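Local atomic coordinates of anti-sigma-D factor RsdA (Mycobacterium tuberculosis, PDB entry 3VEP), a protein that probably binds the ECF sigma factor SigD through its cytoplasmic N-terminal region and holds it inactive until regulated proteolysis releases it. Residues Asp21-Leu24 with Asp25-Glu29. Sequence-based numbering, arbitrary orientation.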
loop_
_atom_site.group_PDB
_atom_site.type_symbol
_atom_site.label_atom_id
_atom_site.label_comp_id
_atom_site.label_asym_id
_atom_site.label_seq_id
_atom_site.Cartn_x
_atom_site.Cartn_y
_atom_site.Cartn_z
ATOM N N ASP A 21 0.414 7.644 6.020
ATOM C CA ASP A 21 -0.146 8.541 5.018
ATOM C C ASP A 21 0.972 9.141 4.188
ATOM O O ASP A 21 0.895 9.195 2.958
ATOM C CB ASP A 21 -0.921 9.664 5.685
ATOM C CG ASP A 21 -1.922 10.300 4.771
ATOM O OD1 ASP A 21 -2.490 9.617 3.900
ATOM O OD2 ASP A 21 -2.160 11.503 4.933
ATOM N N LEU A 22 2.025 9.587 4.859
ATOM C CA LEU A 22 3.181 10.105 4.161
ATOM C C LEU A 22 3.864 9.045 3.293
ATOM O O LEU A 22 4.207 9.322 2.142
ATOM C CB LEU A 22 4.148 10.713 5.155
ATOM C CG LEU A 22 3.936 12.230 5.193
ATOM C CD1 LEU A 22 2.471 12.628 5.435
ATOM C CD2 LEU A 22 4.880 12.928 6.144
ATOM N N LEU A 23 4.037 7.826 3.809
ATOM C CA LEU A 23 4.651 6.775 2.999
ATOM C C LEU A 23 3.849 6.513 1.712
ATOM O O LEU A 23 4.410 6.513 0.613
ATOM C CB LEU A 23 4.801 5.479 3.783
ATOM C CG LEU A 23 5.633 4.374 3.114
ATOM C CD1 LEU A 23 4.929 3.037 3.018
ATOM C CD2 LEU A 23 6.334 4.768 1.781
ATOM N N LEU A 24 2.545 6.279 1.860
ATOM C CA LEU A 24 1.668 6.124 0.698
ATOM C C LEU A 24 1.717 7.346 -0.265
ATOM O O LEU A 24 1.665 7.165 -1.486
ATOM C CB LEU A 24 0.236 5.798 1.119
ATOM C CG LEU A 24 0.083 4.459 1.872
ATOM C CD1 LEU A 24 -1.346 4.198 2.256
ATOM C CD2 LEU A 24 0.590 3.256 1.070
ATOM N N ASP A 25 1.836 8.565 0.271
ATOM C CA ASP A 25 1.903 9.742 -0.591
ATOM C C ASP A 25 3.189 9.703 -1.416
ATOM O O ASP A 25 3.190 10.114 -2.578
ATOM C CB ASP A 25 1.877 11.063 0.202
ATOM C CG ASP A 25 0.469 11.461 0.697
ATOM O OD1 ASP A 25 -0.535 10.867 0.251
ATOM O OD2 ASP A 25 0.378 12.386 1.552
ATOM N N ALA A 26 4.282 9.222 -0.818
ATOM C CA ALA A 26 5.557 9.105 -1.521
ATOM C C ALA A 26 5.498 7.991 -2.556
ATOM O O ALA A 26 5.961 8.150 -3.686
ATOM C CB ALA A 26 6.678 8.865 -0.554
ATOM N N LEU A 27 4.925 6.859 -2.166
ATOM C CA LEU A 27 4.716 5.773 -3.111
ATOM C C LEU A 27 3.958 6.283 -4.321
ATOM O O LEU A 27 4.284 5.950 -5.439
ATOM C CB LEU A 27 3.955 4.628 -2.459
ATOM C CG LEU A 27 4.920 3.797 -1.589
ATOM C CD1 LEU A 27 4.228 2.776 -0.668
ATOM C CD2 LEU A 27 6.050 3.152 -2.386
ATOM N N ALA A 28 2.940 7.092 -4.082
ATOM C CA ALA A 28 2.021 7.504 -5.129
ATOM C C ALA A 28 2.699 8.438 -6.129
ATOM O O ALA A 28 2.376 8.429 -7.310
ATOM C CB ALA A 28 0.810 8.179 -4.537
ATOM N N GLU A 29 3.617 9.250 -5.635
ATOM C CA GLU A 29 4.366 10.191 -6.449
ATOM C C GLU A 29 5.623 9.548 -7.003
ATOM O O GLU A 29 6.472 10.223 -7.564
ATOM C CB GLU A 29 4.804 11.368 -5.603
ATOM C CG GLU A 29 3.724 12.288 -5.172
ATOM C CD GLU A 29 4.259 13.345 -4.236
ATOM O OE1 GLU A 29 5.163 13.010 -3.426
ATOM O OE2 GLU A 29 3.789 14.504 -4.326
HETATM O O HOH W 1 -3.038 11.628 1.870
#
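D21 and D25 stand one turn apart on the same face of helix 13-28 and share a water. The water donates to OD1 of D21 at 2.9 Å and to OD1 of D25 at 3.1 Å. It bridges two carboxylates whose OD2 atoms, on D21 and D25, approach to 4.3 Å. The like charges are probably offset from outside the helix: each OD1 is also paired with a basic side chain of the other protein chain in a salt bridge. D21 OD1 also takes a hydrogen bond from a polar side chain of that chain. The D25 carboxylate lies back along its own helix. With CG beside the backbone N (chi1 -78°), CG comes to 3.2 Å from the backbone O of D21, the atom that accepts the D25 N-H.

A second pairing runs along the helix, from L23 to L27. Their side chains meet at an oblique angle. L23 CG is anti to the backbone N (chi1 -171°), which swings the end of the side chain round, and both methyls touch L27. L23 CD1 lies 3.8 Å from L27 CD1, and L23 CD2 is equally near L27 CG. L24 brings CD2 to the same L27 methyl, more loosely. L27 CD1 is thus met by both leucines. L23 also packs on F35 and on an apolar side chain of the partner chain.

Four successive backbone bonds, from N-H of residue i+4 to C=O of residue i, set the one-turn spacing of both pairs. The straightest runs from L27 N to L23 O (2.8 Å, 170° at the hydrogen). E29 is the first residue to leave helical geometry. The carbonyls of L27 and A28 accept hydrogen bonds from R51 and R55 of helix 38-55. The arrangement is typical of i, i+4 side-chain pairing in the last turns of an alpha-helix, here in RsdA's sigma-factor-binding part, where L24 onward probably belongs to the interaction region.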